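Local coordinates for protein salmonella typhimurium DB7155 bacteriophage DET7 tailspike (Bacteriophage, PDB 2V5I) that binds the O-antigen of Salmonella lipopolysaccharide and probably cleaves it by hydrolysis, serving the phage as its trimeric receptor-binding tailspike, at residues 271-276 with 306-311; 131-136 with 285-290. One frame throughout, in Å; residues are numbered along the deposited sequence. Where two conformers were deposited one is given.

Contact 1 (271-276 with 306-311); sequences RNYNLQ and GDLPVS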
loop_
_atom_site.group_PDB
_atom_site.type_symbol
_atom_site.label_atom_id
_atom_site.label_comp_id
_atom_site.label_asym_id
_atom_site.label_seq_id
_atom_site.Cartn_x
_atom_site.Cartn_y
_atom_site.Cartn_z
ATOM N N ARG A 271 -11.900 -19.191 -19.501
ATOM C CA ARG A 271 -11.056 -18.078 -19.218
ATOM C C ARG A 271 -11.849 -16.886 -18.605
ATOM O O ARG A 271 -13.070 -16.889 -18.617
ATOM C CB ARG A 271 -10.270 -17.625 -20.442
ATOM C CG ARG A 271 -9.337 -18.709 -21.021
ATOM C CD ARG A 271 -8.774 -18.223 -22.316
ATOM N NE ARG A 271 -7.803 -19.130 -22.904
ATOM C CZ ARG A 271 -8.117 -20.211 -23.614
ATOM N NH1 ARG A 271 -9.395 -20.520 -23.865
ATOM N NH2 ARG A 271 -7.133 -20.983 -24.109
ATOM N N ASN A 272 -11.112 -15.863 -18.135
ATOM C CA ASN A 272 -11.730 -14.770 -17.392
ATOM C C ASN A 272 -11.039 -13.463 -17.804
ATOM O O ASN A 272 -9.842 -13.447 -18.073
ATOM C CB ASN A 272 -11.550 -14.969 -15.904
ATOM C CG ASN A 272 -12.121 -16.275 -15.453
ATOM O OD1 ASN A 272 -13.301 -16.364 -15.164
ATOM N ND2 ASN A 272 -11.277 -17.316 -15.457
ATOM N N TYR A 273 -11.780 -12.363 -17.675
ATOM C CA TYR A 273 -11.285 -11.043 -18.061
ATOM C C TYR A 273 -11.794 -9.988 -17.052
ATOM O O TYR A 273 -12.892 -10.141 -16.557
ATOM C CB TYR A 273 -11.842 -10.665 -19.418
ATOM C CG TYR A 273 -11.304 -11.466 -20.608
ATOM C CD1 TYR A 273 -11.879 -12.665 -20.947
ATOM C CD2 TYR A 273 -10.262 -10.976 -21.344
ATOM C CE1 TYR A 273 -11.379 -13.420 -22.061
ATOM C CE2 TYR A 273 -9.753 -11.685 -22.411
ATOM C CZ TYR A 273 -10.358 -12.894 -22.772
ATOM O OH TYR A 273 -9.825 -13.590 -23.828
ATOM N N ASN A 274 -10.966 -8.967 -16.791
ATOM C CA ASN A 274 -11.461 -7.744 -16.135
ATOM C C ASN A 274 -12.021 -8.019 -14.756
ATOM O O ASN A 274 -13.053 -7.437 -14.367
ATOM C CB ASN A 274 -12.552 -7.108 -17.015
ATOM C CG ASN A 274 -12.029 -6.578 -18.344
ATOM O OD1 ASN A 274 -11.051 -5.787 -18.413
ATOM N ND2 ASN A 274 -12.745 -6.951 -19.439
ATOM N N LEU A 275 -11.308 -8.813 -13.966
ATOM C CA LEU A 275 -11.710 -9.111 -12.583
ATOM C C LEU A 275 -10.767 -8.361 -11.634
ATOM O O LEU A 275 -9.644 -8.022 -12.019
ATOM C CB LEU A 275 -11.636 -10.635 -12.269
ATOM C CG LEU A 275 -12.645 -11.471 -13.113
ATOM C CD1 LEU A 275 -12.424 -12.917 -12.668
ATOM C CD2 LEU A 275 -14.070 -11.037 -12.888
ATOM N N GLN A 276 -11.255 -8.055 -10.434
ATOM C CA GLN A 276 -10.396 -7.513 -9.366
ATOM C C GLN A 276 -9.757 -8.556 -8.501
ATOM O O GLN A 276 -10.397 -9.561 -8.149
ATOM C CB GLN A 276 -11.278 -6.649 -8.453
ATOM C CG GLN A 276 -11.890 -5.444 -9.139
ATOM C CD GLN A 276 -12.698 -4.662 -8.155
ATOM O OE1 GLN A 276 -12.104 -4.141 -7.198
ATOM N NE2 GLN A 276 -14.027 -4.606 -8.322
ATOM N N GLY A 306 -14.642 -20.567 -28.350
ATOM C CA GLY A 306 -15.502 -19.684 -27.544
ATOM C C GLY A 306 -14.799 -18.403 -27.054
ATOM O O GLY A 306 -15.389 -17.591 -26.295
ATOM N N ASP A 307 -13.556 -18.195 -27.455
ATOM C CA ASP A 307 -12.756 -17.067 -26.946
ATOM C C ASP A 307 -12.053 -16.342 -28.107
ATOM O O ASP A 307 -12.316 -16.626 -29.303
ATOM C CB ASP A 307 -11.775 -17.554 -25.882
ATOM C CG ASP A 307 -11.576 -16.535 -24.731
ATOM O OD1 ASP A 307 -11.297 -15.372 -25.057
ATOM O OD2 ASP A 307 -11.620 -16.904 -23.526
ATOM N N LEU A 308 -11.172 -15.409 -27.792
ATOM C CA LEU A 308 -10.438 -14.684 -28.854
ATOM C C LEU A 308 -9.480 -15.635 -29.569
ATOM O O LEU A 308 -8.753 -16.409 -28.921
ATOM C CB LEU A 308 -9.672 -13.504 -28.282
ATOM C CG LEU A 308 -10.529 -12.505 -27.500
ATOM C CD1 LEU A 308 -9.693 -11.453 -26.789
ATOM C CD2 LEU A 308 -11.535 -11.831 -28.364
ATOM N N PRO A 309 -9.411 -15.527 -30.909
ATOM C CA PRO A 309 -8.551 -16.435 -31.660
ATOM C C PRO A 309 -7.043 -16.204 -31.479
ATOM O O PRO A 309 -6.582 -15.099 -31.189
ATOM C CB PRO A 309 -9.028 -16.209 -33.121
ATOM C CG PRO A 309 -9.420 -14.825 -33.149
ATOM C CD PRO A 309 -10.119 -14.593 -31.810
ATOM N N VAL A 310 -6.255 -17.254 -31.712
ATOM C CA VAL A 310 -4.781 -17.168 -31.635
ATOM C C VAL A 310 -4.224 -16.235 -32.732
ATOM O O VAL A 310 -3.214 -15.583 -32.520
ATOM C CB VAL A 310 -4.052 -18.537 -31.629
ATOM C CG1 VAL A 310 -4.307 -19.263 -30.315
ATOM C CG2 VAL A 310 -4.434 -19.395 -32.824
ATOM N N SER A 311 -4.944 -16.097 -33.840
ATOM C CA SER A 311 -4.513 -15.165 -34.882
ATOM C C SER A 311 -4.527 -13.727 -34.410
ATOM O O SER A 311 -3.744 -12.913 -34.905
ATOM C CB SER A 311 -5.399 -15.297 -36.126
ATOM O OG SER A 311 -6.759 -15.154 -35.791
#
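A small polar contact, built on the carboxylate of D307, joins Y273 and R271 in the loop between strands 268-269 and 276-278 to a longer loop that leaves strand 290-291 and returns at strand 323-330. The phenol hydroxyl of Y273 gives its proton to D307, with OH and OD1 2.6 Å apart. It reaches that oxygen from the syn side, 21° out of the carboxylate plane, and the aspartate lies at the edge of the ring, its plane turned 44° from that of the tyrosine. The anti lone pair of OD1 takes the backbone N-H of L308, N to OD1 2.7 Å, so two donors grip one oxygen and fix the rotation of the carboxylate. Aspartate suits this place because its short side chain can bond the next amide of its own loop while facing the tyrosine. Both loops are excursions from the parallel beta-helix of a P22-type tailspike, where successive coils are joined by turns of very different length. OD2 turns to R271, lying 3.4 Å from CD, and accepts a hydrogen bond from the hydroxyl of T269. The arginine chain runs extended from CG to NE past the carboxylate, which carries NH1 on to 4.3 Å from OD2 of D307, beyond a salt bridge; its true charge partner is D295, bound through NE, and NH1 also bonds T269. The positive charge nearby would still be expected to favour the ionised aspartate. L308 supplies the apolar part: its CD1 comes to 4.3 Å from CZ of Y273, and L318 packs on both Y273 and R271.

Contact 2 (131-136 with 285-290); sequences GVNDWV and PVWDGF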
loop_
_atom_site.group_PDB
_atom_site.type_symbol
_atom_site.label_atom_id
_atom_site.label_comp_id
_atom_site.label_asym_id
_atom_site.label_seq_id
_atom_site.Cartn_x
_atom_site.Cartn_y
_atom_site.Cartn_z
ATOM N N GLY A 131 -4.776 -35.795 -5.035
ATOM C CA GLY A 131 -5.211 -36.104 -6.400
ATOM C C GLY A 131 -4.104 -35.863 -7.414
ATOM O O GLY A 131 -2.935 -35.802 -7.070
ATOM N N VAL A 132 -4.521 -35.713 -8.665
ATOM C CA VAL A 132 -3.568 -35.735 -9.792
ATOM C C VAL A 132 -2.481 -34.665 -9.647
ATOM O O VAL A 132 -1.322 -34.918 -9.938
ATOM C CB VAL A 132 -4.280 -35.668 -11.136
ATOM C CG1 VAL A 132 -5.149 -36.948 -11.323
ATOM C CG2 VAL A 132 -5.130 -34.463 -11.277
ATOM N N ASN A 133 -2.837 -33.486 -9.104
ATOM C CA ASN A 133 -1.812 -32.465 -8.913
ATOM C C ASN A 133 -0.736 -32.866 -7.926
ATOM O O ASN A 133 0.405 -32.432 -8.000
ATOM C CB ASN A 133 -2.440 -31.126 -8.468
ATOM C CG ASN A 133 -3.270 -30.474 -9.541
ATOM O OD1 ASN A 133 -3.054 -30.661 -10.750
ATOM N ND2 ASN A 133 -4.241 -29.670 -9.101
ATOM N N ASP A 134 -1.097 -33.699 -6.938
ATOM C CA ASP A 134 -0.161 -34.084 -5.888
ATOM C C ASP A 134 0.855 -35.110 -6.447
ATOM O O ASP A 134 1.933 -35.236 -5.914
ATOM C CB ASP A 134 -0.912 -34.632 -4.713
ATOM C CG ASP A 134 -1.788 -33.574 -4.088
ATOM O OD1 ASP A 134 -1.174 -32.581 -3.625
ATOM O OD2 ASP A 134 -3.025 -33.692 -4.216
ATOM N N TRP A 135 0.443 -35.842 -7.472
ATOM C CA TRP A 135 1.355 -36.805 -8.115
ATOM C C TRP A 135 2.527 -36.072 -8.754
ATOM O O TRP A 135 3.637 -36.610 -8.805
ATOM C CB TRP A 135 0.646 -37.644 -9.165
ATOM C CG TRP A 135 -0.673 -38.246 -8.777
ATOM C CD1 TRP A 135 -1.623 -38.674 -9.628
ATOM C CD2 TRP A 135 -1.191 -38.501 -7.447
ATOM N NE1 TRP A 135 -2.696 -39.162 -8.954
ATOM C CE2 TRP A 135 -2.459 -39.075 -7.610
ATOM C CE3 TRP A 135 -0.699 -38.311 -6.163
ATOM C CZ2 TRP A 135 -3.268 -39.426 -6.523
ATOM C CZ3 TRP A 135 -1.501 -38.650 -5.089
ATOM C CH2 TRP A 135 -2.752 -39.193 -5.280
ATOM N N VAL A 136 2.296 -34.835 -9.221
ATOM C CA VAL A 136 3.355 -33.990 -9.789
ATOM C C VAL A 136 4.119 -33.217 -8.714
ATOM O O VAL A 136 5.345 -33.121 -8.694
ATOM C CB VAL A 136 2.714 -32.965 -10.782
ATOM C CG1 VAL A 136 3.718 -31.942 -11.258
ATOM C CG2 VAL A 136 2.087 -33.637 -11.959
ATOM N N PRO A 285 -0.064 -21.743 0.153
ATOM C CA PRO A 285 -0.679 -22.641 -0.863
ATOM C C PRO A 285 0.343 -23.645 -1.397
ATOM O O PRO A 285 1.521 -23.359 -1.469
ATOM C CB PRO A 285 -1.091 -21.693 -1.987
ATOM C CG PRO A 285 -0.044 -20.672 -1.907
ATOM C CD PRO A 285 0.196 -20.415 -0.432
ATOM N N VAL A 286 -0.154 -24.831 -1.702
ATOM C CA VAL A 286 0.670 -25.891 -2.309
ATOM C C VAL A 286 1.170 -25.498 -3.708
ATOM O O VAL A 286 2.318 -25.809 -4.084
ATOM C CB VAL A 286 -0.053 -27.247 -2.257
ATOM C CG1 VAL A 286 0.747 -28.309 -3.009
ATOM C CG2 VAL A 286 -0.326 -27.674 -0.852
ATOM N N TRP A 287 0.323 -24.845 -4.507
ATOM C CA TRP A 287 0.740 -24.326 -5.777
ATOM C C TRP A 287 0.957 -22.803 -5.674
ATOM O O TRP A 287 1.968 -22.405 -5.086
ATOM C CB TRP A 287 -0.253 -24.728 -6.850
ATOM C CG TRP A 287 -0.163 -26.222 -7.126
ATOM C CD1 TRP A 287 -0.587 -27.263 -6.311
ATOM C CD2 TRP A 287 0.425 -26.851 -8.288
ATOM N NE1 TRP A 287 -0.304 -28.470 -6.922
ATOM C CE2 TRP A 287 0.321 -28.250 -8.108
ATOM C CE3 TRP A 287 1.052 -26.368 -9.436
ATOM C CZ2 TRP A 287 0.775 -29.178 -9.061
ATOM C CZ3 TRP A 287 1.512 -27.307 -10.398
ATOM C CH2 TRP A 287 1.354 -28.690 -10.191
ATOM N N ASP A 288 0.053 -21.959 -6.158
ATOM C CA ASP A 288 0.326 -20.523 -6.313
ATOM C C ASP A 288 -0.473 -19.724 -5.278
ATOM O O ASP A 288 -1.561 -20.169 -4.870
ATOM C CB ASP A 288 -0.062 -20.028 -7.701
ATOM C CG ASP A 288 0.781 -20.628 -8.820
ATOM O OD1 ASP A 288 1.654 -21.504 -8.568
ATOM O OD2 ASP A 288 0.565 -20.114 -9.957
ATOM N N GLY A 289 -0.025 -18.517 -4.929
ATOM C CA GLY A 289 -0.841 -17.650 -4.096
ATOM C C GLY A 289 -2.025 -17.177 -4.971
ATOM O O GLY A 289 -3.187 -17.391 -4.663
ATOM N N PHE A 290 -1.677 -16.406 -6.008
ATOM C CA PHE A 290 -2.665 -15.979 -7.016
ATOM C C PHE A 290 -2.211 -16.540 -8.378
ATOM O O PHE A 290 -1.073 -16.278 -8.793
ATOM C CB PHE A 290 -2.684 -14.448 -7.104
ATOM C CG PHE A 290 -3.218 -13.773 -5.874
ATOM C CD1 PHE A 290 -2.415 -13.667 -4.710
ATOM C CD2 PHE A 290 -4.460 -13.213 -5.831
ATOM C CE1 PHE A 290 -2.914 -13.051 -3.591
ATOM C CE2 PHE A 290 -4.952 -12.565 -4.659
ATOM C CZ PHE A 290 -4.161 -12.536 -3.562
HETATM O O HOH W 1 -1.733 -30.230 -5.115
#
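Segment 131-136 turns into the short helix 132-137, while 285-290 is irregular chain leading into strand 290-291; their backbones stay well apart, the nearest CA atoms, those of N133 and W287, being 9.1 Å from each other. No direct hydrogen bond crosses the gap, which the indole of W287 spans. Its chi1 of -70° sets CG beside the backbone N and anti to the carbonyl carbon, and the ring reaches the helix with its six-membered end and NE1. The carbonyl oxygen of N133 lies in the plane of the indole, at its edge, 3.4 Å from CZ2. Next to it CB of N133 packs 3.7 Å from NE1, and V136, whose side chain crosses that of W287 at about a right angle, brings CG1 to 4.2 Å from CH2. Tryptophan suits the place because it is long and flat and carries a donor. NE1 gives its proton to a water 2.9 Å away, in the ring plane, and this water is hydrogen-bonded to OD1 of D134, 2.8 Å away, making a water bridge between the segments. D134 is itself positioned by the N-H of G131, which uses the anti lone pair of OD2, and by the hydroxyl of Y128 at OD1. K137, the last residue of the helix, adds two ties to the same loop, a cation-pi contact with W287 and a hydrogen bond to O of V286. Helix 141-144 packs on D134 and W135, while F290, at the start of strand 290-291, stacks on F258 of the preceding coil of the beta-helix and touches strand 323-330.

Overall arrangement
The two contacts lie on different sides of the beta-helix, with centres 24 Å apart and nearest atoms about 7 Å apart, so neither touches the other. Their segments alternate along the chain: 131-136, 271-276, 285-290, then 306-311. Strands 276-278 and 280-283 separate 271-276 from 285-290, and the chain from 285-290 runs through strand 290-291 into the long loop that holds 306-311. Contact 1 joins two loops of this region by one direct hydrogen bond, from Y273 to D307, whereas contact 2 ties a helix from much earlier in the chain through packing and a water. Both lie in the beta-helix, the part that probably binds and cleaves the O-antigen.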